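Local coordinates for glycosyltransferase Gtf1 (Streptococcus pneumoniae, PDB 4PQG), which is a glycosyltransferase of the GT-B fold that carries an added extended beta-sheet domain and is seen here with uridine-5'-diphosphate, at residues T85-T88 against V89-L93; D148-S151 against Y152-C156; T320-S323 against Q324-P328; E475-L478 against E479-A483. One frame throughout, in Å; residues are numbered along the deposited sequence.

How the interactions relate
The four contacts form two touching pairs in different parts of the chain. Interactions 1 and 2 have centres about 9 Å apart and meet directly: S86 N lies 2.8 Å from S151 O, and T85 OG1 lies 2.8 Å from F150 O, both probable hydrogen bonds that tie the loop before helix 89-93 to the hairpin. Interactions 3 and 4, about 14 Å apart between centres, meet where R326 CD packs on R482 NH2, 3.6 Å. Interaction 4 lies across the chain's centre from interactions 1 and 2. None includes a residue beside the N-acetylglucosamine, which lies near G24 and G413. The uridine-5'-diphosphate pocket uses residues between 23 and 420, so interaction 4 is not part of it.

Interaction 1. Residues T85-T88 against V89-L93; sequences TSVT and VDDVL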
loop_
_atom_site.group_PDB
_atom_site.type_symbol
_atom_site.label_atom_id
_atom_site.label_comp_id
_atom_site.label_asym_id
_atom_site.label_seq_id
_atom_site.Cartn_x
_atom_site.Cartn_y
_atom_site.Cartn_z
ATOM N N THR A 85 -12.880 13.445 9.078
ATOM C CA THR A 85 -14.139 13.369 9.812
ATOM C C THR A 85 -14.166 14.471 10.864
ATOM O O THR A 85 -13.237 14.591 11.663
ATOM C CB THR A 85 -14.364 11.992 10.483
ATOM O OG1 THR A 85 -14.493 10.973 9.476
ATOM C CG2 THR A 85 -15.634 11.999 11.342
ATOM N N SER A 86 -15.216 15.291 10.839
ATOM C CA SER A 86 -15.397 16.337 11.852
ATOM C C SER A 86 -16.807 16.346 12.431
ATOM O O SER A 86 -17.109 17.130 13.327
ATOM C CB SER A 86 -15.030 17.706 11.292
ATOM O OG SER A 86 -15.759 17.980 10.114
ATOM N N VAL A 87 -17.660 15.447 11.938
ATOM C CA VAL A 87 -19.001 15.259 12.480
ATOM C C VAL A 87 -18.952 14.707 13.918
ATOM O O VAL A 87 -18.212 13.767 14.202
ATOM C CB VAL A 87 -19.814 14.333 11.555
ATOM C CG1 VAL A 87 -21.111 13.901 12.203
ATOM C CG2 VAL A 87 -20.088 15.031 10.226
ATOM N N THR A 88 -19.757 15.290 14.811
ATOM C CA THR A 88 -19.808 14.877 16.224
ATOM C C THR A 88 -20.966 13.929 16.512
ATOM O O THR A 88 -21.845 13.759 15.676
ATOM C CB THR A 88 -19.983 16.082 17.163
ATOM O OG1 THR A 88 -21.218 16.742 16.861
ATOM C CG2 THR A 88 -18.834 17.063 17.023
ATOM N N VAL A 89 -20.973 13.335 17.707
ATOM C CA VAL A 89 -22.098 12.517 18.164
ATOM C C VAL A 89 -23.440 13.250 18.052
ATOM O O VAL A 89 -24.450 12.663 17.638
ATOM C CB VAL A 89 -21.901 12.025 19.613
ATOM C CG1 VAL A 89 -23.102 11.222 20.086
ATOM C CG2 VAL A 89 -20.654 11.158 19.705
ATOM N N ASP A 90 -23.452 14.521 18.427
ATOM C CA ASP A 90 -24.680 15.314 18.399
ATOM C C ASP A 90 -25.145 15.534 16.980
ATOM O O ASP A 90 -26.344 15.439 16.696
ATOM C CB ASP A 90 -24.464 16.670 19.083
ATOM C CG ASP A 90 -24.303 16.539 20.577
ATOM O OD1 ASP A 90 -25.059 15.752 21.193
ATOM O OD2 ASP A 90 -23.409 17.207 21.134
ATOM N N ASP A 91 -24.197 15.834 16.098
ATOM C CA ASP A 91 -24.483 15.945 14.665
ATOM C C ASP A 91 -25.079 14.657 14.138
ATOM O O ASP A 91 -26.001 14.691 13.324
ATOM C CB ASP A 91 -23.216 16.238 13.868
ATOM C CG ASP A 91 -22.620 17.582 14.182
ATOM O OD1 ASP A 91 -23.379 18.528 14.486
ATOM O OD2 ASP A 91 -21.378 17.684 14.097
ATOM N N VAL A 92 -24.542 13.528 14.601
ATOM C CA VAL A 92 -25.003 12.199 14.172
ATOM C C VAL A 92 -26.416 11.906 14.638
ATOM O O VAL A 92 -27.259 11.453 13.847
ATOM C CB VAL A 92 -24.059 11.065 14.656
ATOM C CG1 VAL A 92 -24.732 9.704 14.550
ATOM C CG2 VAL A 92 -22.782 11.074 13.854
ATOM N N LEU A 93 -26.694 12.184 15.908
ATOM C CA LEU A 93 -28.005 11.880 16.479
ATOM C C LEU A 93 -29.134 12.720 15.858
ATOM O O LEU A 93 -30.312 12.344 15.945
ATOM C CB LEU A 93 -27.984 12.017 18.006
ATOM C CG LEU A 93 -27.020 11.109 18.789
ATOM C CD1 LEU A 93 -27.015 11.437 20.285
ATOM C CD2 LEU A 93 -27.280 9.615 18.549
#
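T88 carries OG1 between its backbone N and carbonyl carbon (chi1 61°), while D91 holds CG beside its own backbone N (chi1 -65°); together these torsions bring the hydroxyl and the carboxylate together obliquely at the start of helix 89-93. The result is a capping box with T88 as N-cap. In one direction, D91 N donates to T88 OG1 at 3.2 Å. In the other, T88 N donates to D91 OD2 at 3.0 Å, an almost straight bond (171°) that reaches the carboxylate oxygen on its anti side, somewhat out of plane. T88 OG1 and D91 OD2 are also only 2.9 Å apart, at best a weak bond. Separately, V92 N donates to T88 O at 2.9 Å, closing the first helical turn. Beside the box, V87 CG1 touches D91 CB at 3.6 Å and V92 CG2 at 3.7 Å, the two valine side chains crossing at about a right angle. This apolar side faces the extended sheet: V89 and V92 pack on V133 of strand 133-140, V92 also on A136, and V87 and V92 reach F150 of strand 143-150. V89 additionally touches R103 of strand 100-106.

Interaction 2. Residues D148-S151 against Y152-C156; sequences DYFS and YTRYC
The turn of a beta hairpin, joining strands 143-150 and 154-163 of the extended beta-sheet domain, brings Y149 and F150 against R154, Y155 and C156. Y149 and C156 form an antiparallel hydrogen-bonded pair, with Y149 N donating to C156 O at 2.9 Å, whereas F150 and R154 form a non-hydrogen-bonded pair. The register slips by one residue between the two pairs, a beta bulge in which Y155 N donates to Y149 O at 2.9 Å. Nearer the turn, S151 N bonds to T153 O at 3.0 Å. The Y155 side chain, with CG between its backbone N and carbonyl carbon (chi1 64°), turns a ring face to Y149: Y149 CB lies over it in a CH-pi contact, 4.1 Å from the centroid, Y149 O also lies over a face, and S151 N is at the edge. R154 CB packs on F150 CE1, and the chain then bends at chi3 to reach D148. There R154 NH1 meets D148 OD2 in a salt bridge of 3.2 Å from above the carboxylate plane; R146 and S157 also hold this carboxylate, and Y175 forms a cation-pi contact with R154. One water bridges the strands, donating to F150 O at 3.0 Å and lying 2.8 Å from Y155 OH.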
loop_
_atom_site.group_PDB
_atom_site.type_symbol
_atom_site.label_atom_id
_atom_site.label_comp_id
_atom_site.label_asym_id
_atom_site.label_seq_id
_atom_site.Cartn_x
_atom_site.Cartn_y
_atom_site.Cartn_z
ATOM N N ASP A 148 -24.717 5.100 8.277
ATOM C CA ASP A 148 -24.297 6.361 7.689
ATOM C C ASP A 148 -22.799 6.526 7.905
ATOM O O ASP A 148 -22.269 6.076 8.925
ATOM C CB ASP A 148 -25.012 7.533 8.352
ATOM C CG ASP A 148 -26.483 7.640 7.973
ATOM O OD1 ASP A 148 -26.955 6.956 7.038
ATOM O OD2 ASP A 148 -27.165 8.448 8.619
ATOM N N TYR A 149 -22.142 7.176 6.940
ATOM C CA TYR A 149 -20.700 7.408 6.934
ATOM C C TYR A 149 -20.415 8.909 6.802
ATOM O O TYR A 149 -20.999 9.559 5.941
ATOM C CB TYR A 149 -20.075 6.634 5.775
ATOM C CG TYR A 149 -20.245 5.139 5.944
ATOM C CD1 TYR A 149 -19.297 4.387 6.644
ATOM C CD2 TYR A 149 -21.384 4.480 5.457
ATOM C CE1 TYR A 149 -19.479 3.018 6.847
ATOM C CE2 TYR A 149 -21.561 3.111 5.647
ATOM C CZ TYR A 149 -20.601 2.395 6.344
ATOM O OH TYR A 149 -20.752 1.044 6.516
ATOM N N PHE A 150 -19.501 9.439 7.627
ATOM C CA PHE A 150 -19.322 10.896 7.795
ATOM C C PHE A 150 -17.890 11.397 7.590
ATOM O O PHE A 150 -16.918 10.739 8.015
ATOM C CB PHE A 150 -19.775 11.339 9.204
ATOM C CG PHE A 150 -21.160 10.882 9.582
ATOM C CD1 PHE A 150 -22.291 11.593 9.172
ATOM C CD2 PHE A 150 -21.335 9.753 10.373
ATOM C CE1 PHE A 150 -23.566 11.176 9.532
ATOM C CE2 PHE A 150 -22.607 9.325 10.729
ATOM C CZ PHE A 150 -23.725 10.038 10.309
ATOM N N SER A 151 -17.766 12.557 6.936
ATOM C CA SER A 151 -16.509 13.345 6.904
ATOM C C SER A 151 -16.855 14.661 7.606
ATOM O O SER A 151 -16.983 14.667 8.824
ATOM C CB SER A 151 -15.974 13.556 5.481
ATOM O OG SER A 151 -16.966 14.091 4.608
ATOM N N TYR A 152 -17.075 15.744 6.860
ATOM C CA TYR A 152 -17.660 16.965 7.462
ATOM C C TYR A 152 -19.193 16.947 7.388
ATOM O O TYR A 152 -19.860 17.775 8.005
ATOM C CB TYR A 152 -17.091 18.242 6.842
ATOM C CG TYR A 152 -17.239 18.373 5.325
ATOM C CD1 TYR A 152 -18.309 19.081 4.754
ATOM C CD2 TYR A 152 -16.282 17.831 4.467
ATOM C CE1 TYR A 152 -18.422 19.210 3.367
ATOM C CE2 TYR A 152 -16.382 17.964 3.086
ATOM C CZ TYR A 152 -17.446 18.655 2.538
ATOM O OH TYR A 152 -17.512 18.757 1.157
ATOM N N THR A 153 -19.732 15.999 6.616
ATOM C CA THR A 153 -21.166 15.708 6.593
ATOM C C THR A 153 -21.322 14.243 6.179
ATOM O O THR A 153 -20.329 13.584 5.864
ATOM C CB THR A 153 -21.941 16.648 5.643
ATOM O OG1 THR A 153 -23.348 16.469 5.836
ATOM C CG2 THR A 153 -21.577 16.394 4.178
ATOM N N ARG A 154 -22.553 13.735 6.180
ATOM C CA ARG A 154 -22.804 12.374 5.690
ATOM C C ARG A 154 -22.582 12.279 4.191
ATOM O O ARG A 154 -23.243 12.959 3.423
ATOM C CB ARG A 154 -24.217 11.914 6.033
ATOM C CG ARG A 154 -24.570 10.567 5.401
ATOM C CD ARG A 154 -25.975 10.158 5.783
ATOM N NE ARG A 154 -26.982 11.003 5.153
ATOM C CZ ARG A 154 -28.287 10.865 5.359
ATOM N NH1 ARG A 154 -28.721 9.907 6.185
ATOM N NH2 ARG A 154 -29.159 11.663 4.726
ATOM N N TYR A 155 -21.655 11.415 3.781
ATOM C CA TYR A 155 -21.390 11.212 2.373
ATOM C C TYR A 155 -21.982 9.912 1.777
ATOM O O TYR A 155 -22.134 9.823 0.570
ATOM C CB TYR A 155 -19.881 11.313 2.086
ATOM C CG TYR A 155 -19.004 10.252 2.751
ATOM C CD1 TYR A 155 -18.787 8.996 2.153
ATOM C CD2 TYR A 155 -18.351 10.526 3.944
ATOM C CE1 TYR A 155 -17.956 8.049 2.747
ATOM C CE2 TYR A 155 -17.528 9.586 4.554
ATOM C CZ TYR A 155 -17.332 8.355 3.956
ATOM O OH TYR A 155 -16.497 7.466 4.589
ATOM N N CYS A 156 -22.308 8.934 2.626
ATOM C CA CYS A 156 -22.854 7.643 2.189
ATOM C C CYS A 156 -23.824 7.066 3.230
ATOM O O CYS A 156 -23.591 7.195 4.452
ATOM C CB CYS A 156 -21.696 6.651 1.923
ATOM S SG CYS A 156 -22.193 4.955 1.528
HETATM O O HOH W 1 -15.982 7.952 7.252
#

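Interaction 3. Residues T320-S323 against Q324-P328; sequences TDSS and QGRKP
S322 and R326 meet across a bend in the loop between strands 308-310 and 330-334, in contacts that are van der Waals, polar and water-mediated. The van der Waals part is the aliphatic arginine chain laid beside the serine. R326 CG lies 3.9 Å from S322 CB, carbon to carbon, and 3.6 Å from S322 OG; the chain, extended from CG to NE, carries the guanidinium past S322 so that CB lies oblique to it.

The direct polar part centres on S322 OG, placed anti to the backbone N (chi1 -168°) and directed into the bend. It comes 2.9 Å from G325 C, which places the hydroxyl against the peptide between G325 and R326. Its hydrogen-bond partner lies elsewhere, at S400 O. G325 turns the chain at backbone angles (phi 103°) where a CB would clash with the carbonyl O of Q324, which glycine avoids.

Water supplies the remaining links. One water accepts from S322 N at 2.9 Å and from R326 NH2 at 3.0 Å, joining the start of the bend to the arginine tip. A second lies 2.7 Å from S323 OG and accepts from Q324 NE2 at 3.0 Å, bridging two adjacent side chains.

The guanidinium is held mainly by backbone carbonyls beyond the loop: NH1 donates to Y402 O and NH2 to S424 O. Around these bonds, T320 pairs through its backbone with G423 of helix 416-423, K327 pairs with Q401 ahead of strand 404-406, and D321 and R326 pack on Y486 and R482 of helix 478-489, respectively.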
loop_
_atom_site.group_PDB
_atom_site.type_symbol
_atom_site.label_atom_id
_atom_site.label_comp_id
_atom_site.label_asym_id
_atom_site.label_seq_id
_atom_site.Cartn_x
_atom_site.Cartn_y
_atom_site.Cartn_z
ATOM N N THR A 320 20.189 9.858 6.592
ATOM C CA THR A 320 19.827 10.130 7.965
ATOM C C THR A 320 20.898 9.546 8.874
ATOM O O THR A 320 21.215 8.362 8.778
ATOM C CB THR A 320 18.465 9.497 8.302
ATOM O OG1 THR A 320 17.483 9.956 7.366
ATOM C CG2 THR A 320 18.028 9.830 9.732
ATOM N N ASP A 321 21.452 10.384 9.748
ATOM C CA ASP A 321 22.419 9.926 10.750
ATOM C C ASP A 321 21.680 9.539 12.001
ATOM O O ASP A 321 20.578 10.034 12.253
ATOM C CB ASP A 321 23.430 11.029 11.100
ATOM C CG ASP A 321 24.129 11.593 9.876
ATOM O OD1 ASP A 321 24.660 10.814 9.055
ATOM O OD2 ASP A 321 24.138 12.823 9.733
ATOM N N SER A 322 22.276 8.649 12.790
ATOM C CA SER A 322 21.697 8.297 14.066
ATOM C C SER A 322 21.663 9.556 14.902
ATOM O O SER A 322 22.645 10.305 14.927
ATOM C CB SER A 322 22.540 7.253 14.767
ATOM O OG SER A 322 21.813 6.729 15.853
ATOM N N SER A 323 20.540 9.797 15.569
ATOM C CA SER A 323 20.360 11.031 16.346
ATOM C C SER A 323 20.835 10.897 17.795
ATOM O O SER A 323 21.308 11.860 18.386
ATOM C CB SER A 323 18.903 11.500 16.299
ATOM O OG SER A 323 18.122 10.861 17.295
ATOM N N GLN A 324 20.694 9.704 18.360
ATOM C CA GLN A 324 21.143 9.445 19.719
ATOM C C GLN A 324 22.010 8.203 19.777
ATOM O O GLN A 324 22.375 7.751 20.857
ATOM C CB GLN A 324 19.959 9.253 20.659
ATOM C CG GLN A 324 19.075 10.464 20.869
ATOM C CD GLN A 324 17.830 10.105 21.660
ATOM O OE1 GLN A 324 17.875 9.267 22.566
ATOM N NE2 GLN A 324 16.710 10.725 21.314
ATOM N N GLY A 325 22.330 7.638 18.619
ATOM C CA GLY A 325 23.117 6.416 18.584
ATOM C C GLY A 325 22.283 5.182 18.302
ATOM O O GLY A 325 21.053 5.212 18.372
ATOM N N ARG A 326 22.969 4.098 17.971
ATOM C CA ARG A 326 22.324 2.852 17.605
ATOM C C ARG A 326 22.561 1.850 18.714
ATOM O O ARG A 326 23.702 1.670 19.162
ATOM C CB ARG A 326 22.904 2.334 16.292
ATOM C CG ARG A 326 23.033 3.392 15.219
ATOM C CD ARG A 326 23.828 2.901 14.024
ATOM N NE ARG A 326 23.910 3.935 12.998
ATOM C CZ ARG A 326 23.102 4.009 11.944
ATOM N NH1 ARG A 326 22.155 3.086 11.763
ATOM N NH2 ARG A 326 23.248 4.992 11.057
ATOM N N LYS A 327 21.494 1.205 19.170
ATOM C CA LYS A 327 21.609 0.194 20.210
ATOM C C LYS A 327 22.576 -0.927 19.780
ATOM O O LYS A 327 22.470 -1.444 18.662
ATOM C CB LYS A 327 20.230 -0.355 20.565
ATOM C CG LYS A 327 20.252 -1.453 21.610
ATOM C CD LYS A 327 18.881 -1.663 22.211
ATOM C CE LYS A 327 18.891 -2.877 23.124
ATOM N NZ LYS A 327 17.578 -3.060 23.790
ATOM N N PRO A 328 23.549 -1.283 20.650
ATOM C CA PRO A 328 24.494 -2.331 20.271
ATOM C C PRO A 328 23.796 -3.661 20.021
ATOM O O PRO A 328 22.912 -4.043 20.779
ATOM C CB PRO A 328 25.438 -2.421 21.493
ATOM C CG PRO A 328 25.336 -1.078 22.139
ATOM C CD PRO A 328 23.895 -0.674 21.953
HETATM O O HOH W 2 24.780 7.311 12.091
HETATM O O HOH W 3 16.282 12.204 18.731
#

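Interaction 4. Residues E475-L478 against E479-A483; sequences ENRL and EAMRA
Backbone bonds from M481 N to R477 O and from R482 N to L478 O, both 2.9 Å, tie R477 and L478 to the start of helix 478-489. The preceding helix ends just before them in a Schellman motif, whose C-prime residue, N476, has a positive phi of 55°. Two waters extend the link between the helices: both donate to N476 O, one accepting from A480 N and the other from E479 N, each at 2.8 Å, so these early helix N-H groups have solvent partners. Among side chains, R477 and M481 cross at about a right angle. M481 SD lies 3.8 Å from R477 CB, and M481 CG comes over one face of the R477 guanidinium, whose chain curls back through bends at chi2 and chi3 (-82° and -61°). R477 NH1 rests 3.7 Å from A480 CB, while NH2 donates to G444 O. In the next i to i+4 pair, R482 bends at chi3 and brings NH2 to 3.7 Å from L478 CG, with L478 O over a face of its guanidinium. Toward the rest of the fold, L478 and M481 both pack on L472 of helix 458-474 and on P427, while R477 and M481 reach Y448 of strand 447-450.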
loop_
_atom_site.group_PDB
_atom_site.type_symbol
_atom_site.label_atom_id
_atom_site.label_comp_id
_atom_site.label_asym_id
_atom_site.label_seq_id
_atom_site.Cartn_x
_atom_site.Cartn_y
_atom_site.Cartn_z
ATOM N N GLU A 475 33.926 -10.249 13.073
ATOM C CA GLU A 475 34.971 -9.668 12.221
ATOM C C GLU A 475 34.952 -8.131 12.211
ATOM O O GLU A 475 35.629 -7.506 11.389
ATOM C CB GLU A 475 34.906 -10.230 10.793
ATOM C CG GLU A 475 34.927 -11.753 10.730
ATOM C CD GLU A 475 35.108 -12.298 9.327
ATOM O OE1 GLU A 475 34.858 -11.568 8.347
ATOM O OE2 GLU A 475 35.498 -13.478 9.197
ATOM N N ASN A 476 34.182 -7.532 13.122
ATOM C CA ASN A 476 34.155 -6.080 13.309
ATOM C C ASN A 476 33.834 -5.294 12.044
ATOM O O ASN A 476 34.496 -4.300 11.748
ATOM C CB ASN A 476 35.495 -5.593 13.873
ATOM C CG ASN A 476 35.391 -5.162 15.310
ATOM O OD1 ASN A 476 35.429 -5.994 16.225
ATOM N ND2 ASN A 476 35.258 -3.850 15.526
ATOM N N ARG A 477 32.829 -5.739 11.297
ATOM C CA ARG A 477 32.564 -5.163 9.979
ATOM C C ARG A 477 31.587 -3.977 9.995
ATOM O O ARG A 477 31.414 -3.307 8.977
ATOM C CB ARG A 477 32.104 -6.245 8.985
ATOM C CG ARG A 477 33.024 -7.466 8.881
ATOM C CD ARG A 477 34.221 -7.241 7.966
ATOM N NE ARG A 477 33.803 -6.950 6.600
ATOM C CZ ARG A 477 33.990 -5.782 5.989
ATOM N NH1 ARG A 477 34.630 -4.795 6.604
ATOM N NH2 ARG A 477 33.559 -5.604 4.750
ATOM N N LEU A 478 30.990 -3.701 11.152
ATOM C CA LEU A 478 29.853 -2.771 11.239
ATOM C C LEU A 478 30.140 -1.332 10.764
ATOM O O LEU A 478 29.376 -0.787 9.963
ATOM C CB LEU A 478 29.234 -2.780 12.647
ATOM C CG LEU A 478 28.062 -1.814 12.883
ATOM C CD1 LEU A 478 26.829 -2.183 12.053
ATOM C CD2 LEU A 478 27.717 -1.733 14.363
ATOM N N GLU A 479 31.233 -0.729 11.238
ATOM C CA GLU A 479 31.606 0.622 10.798
ATOM C C GLU A 479 31.782 0.725 9.288
ATOM O O GLU A 479 31.176 1.594 8.644
ATOM C CB GLU A 479 32.878 1.105 11.494
ATOM C CG GLU A 479 32.668 1.624 12.906
ATOM C CD GLU A 479 33.809 2.524 13.376
ATOM O OE1 GLU A 479 34.834 2.638 12.660
ATOM O OE2 GLU A 479 33.680 3.128 14.466
ATOM N N ALA A 480 32.604 -0.152 8.723
ATOM C CA ALA A 480 32.870 -0.138 7.286
ATOM C C ALA A 480 31.591 -0.384 6.451
ATOM O O ALA A 480 31.377 0.251 5.412
ATOM C CB ALA A 480 33.936 -1.169 6.935
ATOM N N MET A 481 30.766 -1.323 6.898
ATOM C CA MET A 481 29.523 -1.673 6.186
ATOM C C MET A 481 28.477 -0.554 6.207
ATOM O O MET A 481 27.893 -0.222 5.169
ATOM C CB MET A 481 28.937 -2.962 6.753
ATOM C CG MET A 481 29.642 -4.203 6.242
ATOM S SD MET A 481 28.959 -5.681 6.989
ATOM C CE MET A 481 29.813 -6.933 6.035
ATOM N N ARG A 482 28.238 0.022 7.378
ATOM C CA ARG A 482 27.404 1.219 7.471
ATOM C C ARG A 482 27.864 2.312 6.499
ATOM O O ARG A 482 27.053 2.874 5.753
ATOM C CB ARG A 482 27.354 1.737 8.917
ATOM C CG ARG A 482 26.931 3.193 9.047
ATOM C CD ARG A 482 26.611 3.564 10.479
ATOM N NE ARG A 482 27.782 3.473 11.352
ATOM C CZ ARG A 482 27.914 2.621 12.366
ATOM N NH1 ARG A 482 29.019 2.636 13.101
ATOM N NH2 ARG A 482 26.961 1.743 12.647
ATOM N N ALA A 483 29.169 2.581 6.476
ATOM C CA ALA A 483 29.711 3.646 5.640
ATOM C C ALA A 483 29.454 3.345 4.173
ATOM O O ALA A 483 29.111 4.229 3.385
ATOM C CB ALA A 483 31.205 3.824 5.912
HETATM O O HOH W 4 34.337 -1.844 10.080
HETATM O O HOH W 5 33.026 -1.907 13.061
#